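Local coordinates for thiosulfate reductase (Thermus thermophilus, PDB 2VPZ), which probably reduces polysulfide or thiosulfate as a molybdopterin-family oxidoreductase that carries a [4Fe-4S] cluster, molybdenum and two molybdopterin guanine dinucleotides, at residues 198-203 against 325-330; 231-236 against 246-251; 140-145 against 158-163. One frame throughout, in Å; residues are numbered along the deposited sequence.

Interaction 1 (198-203 against 325-330); sequences ENARYI and RAVLPP
Arg-201 and Tyr-202 meet Arg-325 to Val-327 through backbone bonds. Arg-201 N gives a hydrogen bond to Arg-325 O (2.7 Å), and the donor lies tilted 22° from the carbonyl plane. The same oxygen takes a weak second bond from Tyr-202 N. Further along, Val-327 N bonds Tyr-202 O at 3.1 Å. Ile-203 CA also places its hydrogen toward Val-327 O.

This is a parallel pairing. Strand 326-327 forms one border of a four-stranded parallel sheet, next to strand 202-206. Helices 309-320 and 341-354 pack on it.

The apolar contacts run along one side of the pairing. Ile-203 CG2 touches Pro-329 CD at 3.8 Å, the two side chains crossing at about a right angle. Val-327 CG2 reaches Ala-200 CB (3.9 Å).

Arg-201 and Arg-325 lie side by side, their guanidinium planes 8° apart. Bent at chi2 and chi3 (chi3 -64°), Arg-325 sets one guanidinium face against Arg-201 CG, which is offset toward the rim. Arg-201 NE is 3.9 Å from Arg-325 NH2, so the like charges probably repel somewhat. Arg-201 NH2 is tied instead to Asn-228 O. Asn-199 O comes close to Arg-325 NH1, but at a poor angle for a hydrogen bond.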
loop_
_atom_site.group_PDB
_atom_site.type_symbol
_atom_site.label_atom_id
_atom_site.label_comp_id
_atom_site.label_asym_id
_atom_site.label_seq_id
_atom_site.Cartn_x
_atom_site.Cartn_y
_atom_site.Cartn_z
ATOM N N GLU A 198 -10.078 -12.215 -26.956
ATOM C CA GLU A 198 -8.914 -12.899 -26.414
ATOM C C GLU A 198 -7.582 -12.641 -27.126
ATOM O O GLU A 198 -6.512 -12.790 -26.528
ATOM C CB GLU A 198 -9.225 -14.384 -26.305
ATOM C CG GLU A 198 -9.563 -14.994 -27.641
ATOM C CD GLU A 198 -9.514 -16.512 -27.611
ATOM O OE1 GLU A 198 -9.130 -17.115 -28.630
ATOM O OE2 GLU A 198 -9.858 -17.062 -26.543
ATOM N N ASN A 199 -7.629 -12.268 -28.403
ATOM C CA ASN A 199 -6.412 -11.935 -29.148
ATOM C C ASN A 199 -6.248 -10.413 -29.351
ATOM O O ASN A 199 -5.215 -9.963 -29.845
ATOM C CB ASN A 199 -6.335 -12.659 -30.502
ATOM C CG ASN A 199 -6.243 -14.171 -30.372
ATOM O OD1 ASN A 199 -5.412 -14.688 -29.620
ATOM N ND2 ASN A 199 -7.102 -14.892 -31.100
ATOM N N ALA A 200 -7.259 -9.625 -28.973
ATOM C CA ALA A 200 -7.203 -8.150 -29.100
ATOM C C ALA A 200 -6.054 -7.545 -28.237
ATOM O O ALA A 200 -5.781 -8.014 -27.125
ATOM C CB ALA A 200 -8.558 -7.526 -28.755
ATOM N N ARG A 201 -5.411 -6.485 -28.733
ATOM C CA ARG A 201 -4.232 -5.869 -28.079
ATOM C C ARG A 201 -4.359 -4.421 -27.652
ATOM O O ARG A 201 -3.584 -3.891 -26.833
ATOM C CB ARG A 201 -3.051 -5.971 -29.023
ATOM C CG ARG A 201 -2.404 -7.326 -29.060
ATOM C CD ARG A 201 -1.524 -7.492 -27.831
ATOM N NE ARG A 201 -2.131 -8.267 -26.748
ATOM C CZ ARG A 201 -1.643 -8.387 -25.519
ATOM N NH1 ARG A 201 -0.517 -7.769 -25.196
ATOM N NH2 ARG A 201 -2.284 -9.119 -24.614
ATOM N N TYR A 202 -5.348 -3.798 -28.282
ATOM C CA TYR A 202 -5.709 -2.391 -28.108
ATOM C C TYR A 202 -7.207 -2.353 -28.486
ATOM O O TYR A 202 -7.593 -2.774 -29.582
ATOM C CB TYR A 202 -4.860 -1.566 -29.095
ATOM C CG TYR A 202 -4.869 -0.068 -28.843
ATOM C CD1 TYR A 202 -3.969 0.528 -27.954
ATOM C CD2 TYR A 202 -5.766 0.771 -29.523
ATOM C CE1 TYR A 202 -3.944 1.902 -27.742
ATOM C CE2 TYR A 202 -5.760 2.155 -29.330
ATOM C CZ TYR A 202 -4.847 2.716 -28.439
ATOM O OH TYR A 202 -4.820 4.070 -28.227
ATOM N N ILE A 203 -8.030 -1.847 -27.577
ATOM C CA ILE A 203 -9.484 -1.774 -27.760
ATOM C C ILE A 203 -10.092 -0.362 -27.568
ATOM O O ILE A 203 -9.847 0.280 -26.544
ATOM C CB ILE A 203 -10.188 -2.776 -26.756
ATOM C CG1 ILE A 203 -9.710 -4.199 -27.017
ATOM C CG2 ILE A 203 -11.732 -2.671 -26.851
ATOM C CD1 ILE A 203 -10.183 -5.216 -25.961
ATOM N N ARG A 325 -4.637 -6.511 -34.705
ATOM C CA ARG A 325 -5.099 -6.719 -33.324
ATOM C C ARG A 325 -5.502 -5.494 -32.457
ATOM O O ARG A 325 -5.285 -5.435 -31.233
ATOM C CB ARG A 325 -4.059 -7.615 -32.629
ATOM C CG ARG A 325 -3.585 -8.739 -33.564
ATOM C CD ARG A 325 -3.221 -9.973 -32.783
ATOM N NE ARG A 325 -2.091 -9.714 -31.915
ATOM C CZ ARG A 325 -1.891 -10.244 -30.710
ATOM N NH1 ARG A 325 -2.774 -11.091 -30.197
ATOM N NH2 ARG A 325 -0.793 -9.930 -30.014
ATOM N N ALA A 326 -6.100 -4.533 -33.151
ATOM C CA ALA A 326 -6.644 -3.285 -32.626
ATOM C C ALA A 326 -8.096 -3.262 -33.143
ATOM O O ALA A 326 -8.299 -3.393 -34.362
ATOM C CB ALA A 326 -5.875 -2.080 -33.190
ATOM N N VAL A 327 -9.079 -3.125 -32.239
ATOM C CA VAL A 327 -10.526 -3.089 -32.557
ATOM C C VAL A 327 -11.366 -1.968 -31.930
ATOM O O VAL A 327 -11.180 -1.630 -30.751
ATOM C CB VAL A 327 -11.364 -4.304 -32.002
ATOM C CG1 VAL A 327 -12.042 -5.083 -33.122
ATOM C CG2 VAL A 327 -10.541 -5.143 -31.063
ATOM N N LEU A 328 -12.300 -1.414 -32.699
ATOM C CA LEU A 328 -13.283 -0.493 -32.130
ATOM C C LEU A 328 -14.576 -1.354 -32.101
ATOM O O LEU A 328 -15.360 -1.288 -33.044
ATOM C CB LEU A 328 -13.545 0.751 -32.988
ATOM C CG LEU A 328 -12.560 1.895 -33.003
ATOM C CD1 LEU A 328 -11.410 1.547 -33.895
ATOM C CD2 LEU A 328 -13.230 3.138 -33.543
ATOM N N PRO A 329 -14.814 -2.175 -31.046
ATOM C CA PRO A 329 -16.077 -2.919 -31.183
ATOM C C PRO A 329 -17.315 -2.009 -31.261
ATOM O O PRO A 329 -17.373 -1.009 -30.528
ATOM C CB PRO A 329 -16.157 -3.801 -29.926
ATOM C CG PRO A 329 -14.806 -3.707 -29.276
ATOM C CD PRO A 329 -14.209 -2.378 -29.727
ATOM N N PRO A 330 -18.307 -2.322 -32.140
ATOM C CA PRO A 330 -19.515 -1.476 -32.219
ATOM C C PRO A 330 -20.445 -1.660 -30.971
ATOM O O PRO A 330 -20.753 -2.796 -30.608
ATOM C CB PRO A 330 -20.228 -1.936 -33.505
ATOM C CG PRO A 330 -19.317 -2.948 -34.173
ATOM C CD PRO A 330 -18.357 -3.433 -33.097
#

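Interaction 2 (231-236 against 246-251); sequences KVVVVD and AHRWLP. With MGD (2-amino-5,6-dimercapto-7-methyl-3,7,8a,9-tetrahydro-8-oxa-1,3,9,10-tetraaza-anthracen-4-one guanosine dinucleotide), chain I.
His-247 has the most surface buried here, and it lies across Lys-231. Its N gives a hydrogen bond to Val-232 O (3.0 Å), which starts the pairing of the two segments. Lys-231 CB lies over one face of the imidazole ring in a CH-pi contact. The exact fit is doubtful, because the ring is modelled too close to the Lys-231 backbone.

Leu-250 comes next. Its N bonds Val-234 O at 2.8 Å, and its O takes a weak bond from Asp-236 N. The torsion chi1 of -38° puts CG opposite the carbonyl carbon. From there CG meets Val-235 CG2 at 4.1 Å and Val-233 CG1 at 4.2 Å. Val-311 of helix 309-320 touches the same leucine.

Val-233 is the third residue. Its CG2 lies alongside the Arg-248 chain, near CD (4.0 Å), and the two side chains point the same way. The guanidinium of Arg-248 continues to salt bridges with Glu-314 and Glu-318. Beside this pair, Val-234 N bonds Arg-248 O.

At the far end, Trp-249 NE1 gives a hydrogen bond to Asp-236 O (3.0 Å), which lies 26° out of the indole plane. The bond ties the middle of strand 248-250 to the residue that follows strand 231-235.

Beyond the strand, the Asp-236 carboxylate faces the ribose of the chain I MGD. OD2 accepts a bond from O3' (2.7 Å). OD1 accepts one from O2', modelled very short. Val-235 O accepts the guanine N2 at 3.0 Å. An acidic residue just after the second strand of a parallel 3-2-1-4 sheet, gripping both ribose hydroxyls, recalls the acidic residue of Rossmann-like dinucleotide sites, here on a guanosine ribose.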
loop_
_atom_site.group_PDB
_atom_site.type_symbol
_atom_site.label_atom_id
_atom_site.label_comp_id
_atom_site.label_asym_id
_atom_site.label_seq_id
_atom_site.Cartn_x
_atom_site.Cartn_y
_atom_site.Cartn_z
ATOM N N LYS A 231 -4.734 -3.032 -23.449
ATOM C CA LYS A 231 -4.951 -1.651 -23.071
ATOM C C LYS A 231 -6.148 -1.088 -23.880
ATOM O O LYS A 231 -6.234 -1.201 -25.123
ATOM C CB LYS A 231 -3.632 -0.852 -23.130
ATOM C CG LYS A 231 -3.323 0.097 -24.256
ATOM C CD LYS A 231 -1.961 0.781 -23.967
ATOM C CE LYS A 231 -1.348 0.310 -22.617
ATOM N NZ LYS A 231 0.136 0.122 -22.681
ATOM N N VAL A 232 -7.093 -0.559 -23.099
ATOM C CA VAL A 232 -8.431 -0.047 -23.411
ATOM C C VAL A 232 -8.664 1.480 -23.392
ATOM O O VAL A 232 -8.454 2.118 -22.355
ATOM C CB VAL A 232 -9.443 -0.709 -22.360
ATOM C CG1 VAL A 232 -10.901 -0.470 -22.733
ATOM C CG2 VAL A 232 -9.135 -2.215 -22.206
ATOM N N VAL A 233 -9.130 2.062 -24.499
ATOM C CA VAL A 233 -9.426 3.504 -24.566
ATOM C C VAL A 233 -10.970 3.746 -24.518
ATOM O O VAL A 233 -11.703 3.155 -25.291
ATOM C CB VAL A 233 -8.835 4.165 -25.882
ATOM C CG1 VAL A 233 -9.201 5.658 -25.936
ATOM C CG2 VAL A 233 -7.288 3.998 -25.931
ATOM N N VAL A 234 -11.463 4.564 -23.592
ATOM C CA VAL A 234 -12.905 4.829 -23.521
ATOM C C VAL A 234 -13.238 6.288 -23.889
ATOM O O VAL A 234 -12.625 7.224 -23.386
ATOM C CB VAL A 234 -13.530 4.496 -22.097
ATOM C CG1 VAL A 234 -14.987 5.014 -21.998
ATOM C CG2 VAL A 234 -13.509 2.982 -21.848
ATOM N N VAL A 235 -14.199 6.435 -24.808
ATOM C CA VAL A 235 -14.696 7.721 -25.304
ATOM C C VAL A 235 -16.138 7.807 -24.755
ATOM O O VAL A 235 -16.992 6.978 -25.096
ATOM C CB VAL A 235 -14.695 7.735 -26.867
ATOM C CG1 VAL A 235 -15.143 9.100 -27.390
ATOM C CG2 VAL A 235 -13.286 7.358 -27.402
ATOM N N ASP A 236 -16.424 8.799 -23.906
ATOM C CA ASP A 236 -17.732 8.923 -23.237
ATOM C C ASP A 236 -17.746 10.269 -22.460
ATOM O O ASP A 236 -16.731 10.654 -21.884
ATOM C CB ASP A 236 -17.817 7.726 -22.214
ATOM C CG ASP A 236 -19.264 7.394 -21.739
ATOM O OD1 ASP A 236 -20.063 8.315 -21.460
ATOM O OD2 ASP A 236 -19.574 6.166 -21.586
ATOM N N ALA A 246 -9.573 1.851 -17.925
ATOM C CA ALA A 246 -8.894 2.328 -19.128
ATOM C C ALA A 246 -7.549 3.048 -19.003
ATOM O O ALA A 246 -7.276 3.713 -18.004
ATOM C CB ALA A 246 -9.891 3.232 -19.936
ATOM N N HIS A 247 -6.710 2.899 -20.027
ATOM C CA HIS A 247 -5.406 3.535 -20.089
ATOM C C HIS A 247 -5.651 5.004 -20.490
ATOM O O HIS A 247 -5.018 5.886 -19.939
ATOM C CB HIS A 247 -4.540 2.648 -20.983
ATOM C CG HIS A 247 -4.547 1.215 -20.605
ATOM N ND1 HIS A 247 -3.664 0.672 -19.718
ATOM C CD2 HIS A 247 -5.447 0.263 -20.847
ATOM C CE1 HIS A 247 -4.023 -0.560 -19.424
ATOM N NE2 HIS A 247 -5.116 -0.835 -20.107
ATOM N N ARG A 248 -6.630 5.253 -21.351
ATOM C CA ARG A 248 -7.019 6.628 -21.699
ATOM C C ARG A 248 -8.549 6.901 -21.603
ATOM O O ARG A 248 -9.347 6.078 -22.048
ATOM C CB ARG A 248 -6.577 7.002 -23.123
ATOM C CG ARG A 248 -5.155 6.615 -23.488
ATOM C CD ARG A 248 -4.811 6.922 -24.961
ATOM N NE ARG A 248 -4.347 8.296 -25.152
ATOM C CZ ARG A 248 -3.107 8.663 -25.481
ATOM N NH1 ARG A 248 -2.172 7.751 -25.676
ATOM N NH2 ARG A 248 -2.791 9.955 -25.588
ATOM N N TRP A 249 -8.961 8.017 -20.992
ATOM C CA TRP A 249 -10.380 8.405 -20.986
ATOM C C TRP A 249 -10.509 9.682 -21.856
ATOM O O TRP A 249 -9.888 10.685 -21.529
ATOM C CB TRP A 249 -10.946 8.730 -19.576
ATOM C CG TRP A 249 -12.414 9.324 -19.568
ATOM C CD1 TRP A 249 -13.464 8.965 -20.387
ATOM C CD2 TRP A 249 -12.949 10.338 -18.671
ATOM N NE1 TRP A 249 -14.594 9.695 -20.058
ATOM C CE2 TRP A 249 -14.306 10.543 -19.020
ATOM C CE3 TRP A 249 -12.402 11.094 -17.616
ATOM C CZ2 TRP A 249 -15.135 11.473 -18.345
ATOM C CZ3 TRP A 249 -13.223 12.030 -16.934
ATOM C CH2 TRP A 249 -14.578 12.207 -17.317
ATOM N N LEU A 250 -11.251 9.657 -22.971
ATOM C CA LEU A 250 -11.461 10.893 -23.761
ATOM C C LEU A 250 -12.880 11.472 -23.386
ATOM O O LEU A 250 -13.907 10.970 -23.891
ATOM C CB LEU A 250 -11.337 10.665 -25.300
ATOM C CG LEU A 250 -10.295 9.705 -25.926
ATOM C CD1 LEU A 250 -10.065 9.992 -27.442
ATOM C CD2 LEU A 250 -8.960 9.798 -25.174
ATOM N N PRO A 251 -12.969 12.507 -22.479
ATOM C CA PRO A 251 -14.283 13.079 -22.119
ATOM C C PRO A 251 -14.936 13.949 -23.215
ATOM O O PRO A 251 -15.048 15.176 -23.064
ATOM C CB PRO A 251 -14.051 13.869 -20.827
ATOM C CG PRO A 251 -12.545 13.948 -20.628
ATOM C CD PRO A 251 -11.868 13.117 -21.727
HETATM P PB MGD I . -24.331 2.793 -24.878
HETATM O O1B MGD I . -25.511 3.640 -25.146
HETATM O O2B MGD I . -23.302 2.627 -25.878
HETATM O O3B MGD I . -25.128 1.472 -24.456
HETATM O O3A MGD I . -25.827 -0.678 -23.288
HETATM P PA MGD I . -24.781 -0.080 -24.305
HETATM O O1A MGD I . -25.013 -0.868 -25.508
HETATM O O2A MGD I . -23.446 -0.268 -23.760
HETATM O "O5'" MGD I . -23.606 3.281 -23.589
HETATM C "C5'" MGD I . -24.132 3.961 -22.448
HETATM C "C4'" MGD I . -23.015 4.967 -22.218
HETATM O "O4'" MGD I . -23.149 5.817 -23.345
HETATM C "C3'" MGD I . -23.118 5.912 -20.991
HETATM O "O3'" MGD I . -21.869 5.949 -20.253
HETATM C "C2'" MGD I . -23.381 7.320 -21.581
HETATM O "O2'" MGD I . -22.497 8.251 -20.968
HETATM C "C1'" MGD I . -22.842 7.175 -22.982
HETATM N N9 MGD I . -23.072 8.267 -23.967
HETATM C C8 MGD I . -24.158 9.101 -24.026
HETATM N N7 MGD I . -24.048 9.998 -25.047
HETATM C C5 MGD I . -22.854 9.751 -25.645
HETATM C C6 MGD I . -22.076 10.383 -26.731
HETATM O O6 MGD I . -22.614 11.307 -27.348
HETATM N N1 MGD I . -20.887 9.878 -27.057
HETATM C C2 MGD I . -20.325 8.847 -26.369
HETATM N N2 MGD I . -19.087 8.363 -26.739
HETATM N N3 MGD I . -20.976 8.215 -25.343
HETATM C C4 MGD I . -22.215 8.610 -24.942
HETATM C C10 MGD I . -27.173 -1.055 -23.489
HETATM C C11 MGD I . -27.124 -2.534 -23.692
HETATM O O11 MGD I . -26.758 -3.142 -22.445
HETATM C C12 MGD I . -28.376 -3.114 -24.401
HETATM S S12 MGD I . -28.954 -2.469 -25.844
HETATM C C13 MGD I . -29.088 -4.191 -23.910
HETATM S S13 MGD I . -30.380 -4.856 -24.799
HETATM C C14 MGD I . -28.719 -4.825 -22.593
HETATM N N15 MGD I . -29.547 -4.508 -21.490
HETATM C C16 MGD I . -29.085 -4.594 -20.201
HETATM C C17 MGD I . -29.903 -4.323 -18.966
HETATM O O17 MGD I . -31.129 -4.045 -19.085
HETATM N N18 MGD I . -29.330 -4.469 -17.724
HETATM C C19 MGD I . -28.005 -4.758 -17.654
HETATM N N19 MGD I . -27.476 -4.804 -16.447
HETATM N N20 MGD I . -27.151 -4.983 -18.709
HETATM C C21 MGD I . -27.679 -4.949 -19.970
HETATM N N22 MGD I . -26.940 -5.129 -21.053
HETATM C C23 MGD I . -27.254 -4.550 -22.317
#

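Interaction 3 (140-145 against 158-163). With MGD (2-amino-5,6-dimercapto-7-methyl-3,7,8a,9-tetrahydro-8-oxa-1,3,9,10-tetraaza-anthracen-4-one guanosine dinucleotide), chain H.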
loop_
_atom_site.group_PDB
_atom_site.type_symbol
_atom_site.label_atom_id
_atom_site.label_comp_id
_atom_site.label_asym_id
_atom_site.label_seq_id
_atom_site.Cartn_x
_atom_site.Cartn_y
_atom_site.Cartn_z
ATOM N N ILE A 140 -54.169 -4.889 -37.648
ATOM C CA ILE A 140 -53.776 -5.404 -36.345
ATOM C C ILE A 140 -52.220 -5.370 -36.191
ATOM O O ILE A 140 -51.490 -5.991 -36.973
ATOM C CB ILE A 140 -54.367 -6.866 -36.071
ATOM C CG1 ILE A 140 -55.890 -6.842 -36.190
ATOM C CG2 ILE A 140 -53.938 -7.358 -34.670
ATOM C CD1 ILE A 140 -56.645 -7.977 -35.437
ATOM N N ALA A 141 -51.729 -4.569 -35.235
ATOM C CA ALA A 141 -50.298 -4.457 -34.952
ATOM C C ALA A 141 -49.961 -5.463 -33.875
ATOM O O ALA A 141 -50.746 -5.711 -32.942
ATOM C CB ALA A 141 -49.895 -3.011 -34.480
ATOM N N PHE A 142 -48.789 -6.079 -34.030
ATOM C CA PHE A 142 -48.247 -7.091 -33.139
ATOM C C PHE A 142 -46.853 -6.609 -32.615
ATOM O O PHE A 142 -45.895 -6.619 -33.378
ATOM C CB PHE A 142 -48.146 -8.429 -33.909
ATOM C CG PHE A 142 -49.497 -9.050 -34.342
ATOM C CD1 PHE A 142 -50.112 -8.702 -35.559
ATOM C CD2 PHE A 142 -50.167 -9.935 -33.493
ATOM C CE1 PHE A 142 -51.384 -9.238 -35.914
ATOM C CE2 PHE A 142 -51.431 -10.477 -33.823
ATOM C CZ PHE A 142 -52.045 -10.126 -35.029
ATOM N N PHE A 143 -46.760 -6.153 -31.351
ATOM C CA PHE A 143 -45.482 -5.675 -30.753
ATOM C C PHE A 143 -45.003 -6.772 -29.739
ATOM O O PHE A 143 -45.803 -7.383 -29.063
ATOM C CB PHE A 143 -45.635 -4.322 -29.965
ATOM C CG PHE A 143 -45.978 -3.064 -30.823
ATOM C CD1 PHE A 143 -46.294 -1.848 -30.175
ATOM C CD2 PHE A 143 -45.980 -3.072 -32.233
ATOM C CE1 PHE A 143 -46.612 -0.682 -30.888
ATOM C CE2 PHE A 143 -46.298 -1.897 -32.977
ATOM C CZ PHE A 143 -46.611 -0.700 -32.298
ATOM N N GLY A 144 -43.711 -7.045 -29.636
ATOM C CA GLY A 144 -43.321 -8.061 -28.688
ATOM C C GLY A 144 -41.856 -8.160 -28.441
ATOM O O GLY A 144 -41.050 -7.597 -29.190
ATOM N N HIS A 145 -41.490 -8.874 -27.386
ATOM C CA HIS A 145 -40.097 -9.071 -27.049
ATOM C C HIS A 145 -39.855 -10.345 -26.242
ATOM O O HIS A 145 -40.803 -10.944 -25.745
ATOM C CB HIS A 145 -39.521 -7.822 -26.309
ATOM C CG HIS A 145 -38.168 -7.427 -26.760
ATOM N ND1 HIS A 145 -37.455 -6.385 -26.231
ATOM C CD2 HIS A 145 -37.404 -7.954 -27.712
ATOM C CE1 HIS A 145 -36.297 -6.296 -26.857
ATOM N NE2 HIS A 145 -36.246 -7.247 -27.763
ATOM N N ALA A 158 -47.357 -13.072 -39.524
ATOM C CA ALA A 158 -47.230 -13.411 -40.935
ATOM C C ALA A 158 -48.286 -14.460 -41.360
ATOM O O ALA A 158 -48.852 -14.373 -42.447
ATOM C CB ALA A 158 -45.784 -13.895 -41.261
ATOM N N ALA A 159 -48.559 -15.438 -40.497
ATOM C CA ALA A 159 -49.569 -16.460 -40.778
ATOM C C ALA A 159 -50.959 -15.810 -40.826
ATOM O O ALA A 159 -51.882 -16.311 -41.478
ATOM C CB ALA A 159 -49.552 -17.594 -39.720
ATOM N N TRP A 160 -51.124 -14.689 -40.134
ATOM C CA TRP A 160 -52.393 -13.975 -40.141
ATOM C C TRP A 160 -52.472 -12.937 -41.297
ATOM O O TRP A 160 -53.563 -12.582 -41.746
ATOM C CB TRP A 160 -52.669 -13.347 -38.755
ATOM C CG TRP A 160 -53.603 -12.164 -38.748
ATOM C CD1 TRP A 160 -53.273 -10.855 -39.007
ATOM C CD2 TRP A 160 -55.022 -12.165 -38.472
ATOM N NE1 TRP A 160 -54.388 -10.058 -38.902
ATOM C CE2 TRP A 160 -55.470 -10.828 -38.571
ATOM C CE3 TRP A 160 -55.956 -13.165 -38.139
ATOM C CZ2 TRP A 160 -56.827 -10.458 -38.364
ATOM C CZ3 TRP A 160 -57.313 -12.806 -37.931
ATOM C CH2 TRP A 160 -57.724 -11.459 -38.040
ATOM N N GLY A 161 -51.329 -12.474 -41.786
ATOM C CA GLY A 161 -51.294 -11.503 -42.866
ATOM C C GLY A 161 -51.099 -10.025 -42.533
ATOM O O GLY A 161 -51.515 -9.162 -43.313
ATOM N N SER A 162 -50.499 -9.706 -41.389
ATOM C CA SER A 162 -50.239 -8.304 -41.006
ATOM C C SER A 162 -48.724 -8.016 -41.045
ATOM O O SER A 162 -47.945 -8.756 -40.426
ATOM C CB SER A 162 -50.787 -7.967 -39.585
ATOM O OG SER A 162 -50.572 -6.601 -39.237
ATOM N N PRO A 163 -48.281 -6.980 -41.814
ATOM C CA PRO A 163 -46.859 -6.621 -41.901
ATOM C C PRO A 163 -46.414 -5.702 -40.721
ATOM O O PRO A 163 -45.225 -5.383 -40.559
ATOM C CB PRO A 163 -46.733 -5.926 -43.258
ATOM C CG PRO A 163 -48.084 -5.278 -43.459
ATOM C CD PRO A 163 -49.091 -6.200 -42.756
HETATM P PB MGD H . -38.624 -4.363 -20.257
HETATM O O1B MGD H . -38.745 -3.057 -19.532
HETATM O O2B MGD H . -37.881 -5.494 -19.615
HETATM O O3B MGD H . -38.137 -3.925 -21.731
HETATM O O3A MGD H . -37.482 -3.192 -24.039
HETATM P PA MGD H . -38.416 -4.250 -23.295
HETATM O O1A MGD H . -38.008 -5.710 -23.406
HETATM O O2A MGD H . -39.812 -3.838 -23.603
HETATM O "O5'" MGD H . -40.054 -4.935 -20.544
HETATM C "C5'" MGD H . -40.327 -6.336 -20.515
HETATM C "C4'" MGD H . -41.843 -6.473 -20.369
HETATM O "O4'" MGD H . -42.009 -7.868 -20.596
HETATM C "C3'" MGD H . -42.395 -6.202 -18.995
HETATM O "O3'" MGD H . -43.775 -5.866 -19.189
HETATM C "C2'" MGD H . -42.234 -7.571 -18.315
HETATM O "O2'" MGD H . -43.150 -7.627 -17.253
HETATM C "C1'" MGD H . -42.571 -8.557 -19.437
HETATM N N9 MGD H . -42.043 -9.971 -19.357
HETATM C C8 MGD H . -40.877 -10.357 -18.838
HETATM N N7 MGD H . -40.653 -11.688 -18.944
HETATM C C5 MGD H . -41.702 -12.214 -19.614
HETATM C C6 MGD H . -42.128 -13.584 -20.147
HETATM O O6 MGD H . -41.441 -14.647 -19.945
HETATM N N1 MGD H . -43.321 -13.616 -20.826
HETATM C C2 MGD H . -44.118 -12.524 -21.043
HETATM N N2 MGD H . -45.307 -12.581 -21.719
HETATM N N3 MGD H . -43.743 -11.315 -20.604
HETATM C C4 MGD H . -42.602 -11.062 -19.883
HETATM C C10 MGD H . -36.085 -3.474 -24.355
HETATM C C11 MGD H . -35.610 -2.403 -25.277
HETATM O O11 MGD H . -36.088 -1.176 -24.725
HETATM C C12 MGD H . -34.155 -2.330 -25.557
HETATM S S12 MGD H . -33.247 -3.710 -26.015
HETATM C C13 MGD H . -33.486 -1.176 -25.543
HETATM S S13 MGD H . -31.854 -0.975 -25.790
HETATM C C14 MGD H . -34.044 0.126 -25.350
HETATM N N15 MGD H . -33.532 0.679 -24.064
HETATM C C16 MGD H . -34.171 1.828 -23.663
HETATM C C17 MGD H . -33.618 2.897 -22.827
HETATM O O17 MGD H . -32.450 2.801 -22.347
HETATM N N18 MGD H . -34.375 3.973 -22.603
HETATM C C19 MGD H . -35.619 4.120 -23.099
HETATM N N19 MGD H . -36.397 5.203 -22.794
HETATM N N20 MGD H . -36.151 3.187 -23.891
HETATM C C21 MGD H . -35.531 2.050 -24.188
HETATM N N22 MGD H . -36.140 1.118 -24.929
HETATM C C23 MGD H . -35.528 -0.064 -25.432
#
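Ser-162 turns its OG opposite its own backbone N (chi1 -178°), and this directs the hydroxyl to Ile-140 O. Phe-142 has CG opposite its carbonyl carbon (chi1 -65°), which brings its ring to Trp-160. The OG of Ser-162 donates to Ile-140 O at 2.5 Å, a short bond, with the donor somewhat out of the carbonyl plane. The bond satisfies the oxygen at the residue just before strand 141-144.

The rings of Phe-142 and Trp-160 form an offset edge-to-face pair. An edge of the phenyl points to the face of the five-membered ring, with centroids 5.6 Å apart and planes at 63°. Phe-142 CE1 makes the nearest approach, 4.0 Å from Trp-160 CD1. The same CE1 lies 3.9 Å from Ser-162 CB, which sits at the phenyl edge. Ile-140 crosses the indole at about a right angle, and its CD1 meets Trp-160 CZ2 at 3.8 Å.

The contact lies inside a beta-alpha-beta unit made of strand 141-144, helix 149-160 and strand 165-166. Gly-161, with positive phi, is the C-prime residue of a Schellman motif ending the helix. The chain then turns back through Ser-162 toward the neighbouring strand.

Other parts of the chain enclose these groups. Trp-160 NE1 bonds Pro-137 O, and Arg-132 makes a cation-pi contact with the indole. Met-128 of helix 117-134 touches both Ile-140 and Phe-142. At the other end of the strand, His-145 ND1 donates to the phosphate oxygen O1A of the chain H MGD (3.0 Å). Its NE2 is bonded to Ser-169 OG, a second partner that fixes the ring's rotation.

From the N terminus, interaction 3 closes first, a short loop from 140-145 to 158-163 that spans helix 149-160. It belongs to the five-stranded parallel sheet and leads to the chain H MGD. Interaction 1 opens later, at 198-203, and closes a long loop only at 325-330. Interaction 2 is nested inside that loop, joining 231-236 to 246-251. Interactions 1 and 2 share the four-stranded sheet: strands 202-206 and 231-235 are neighbours, and Ile-203 bonds Lys-231 and Val-233 through the backbone. Interaction 3 is in series with both, on the opposite side of the chain's centre. Its centre is about 40 Å from that of interaction 1.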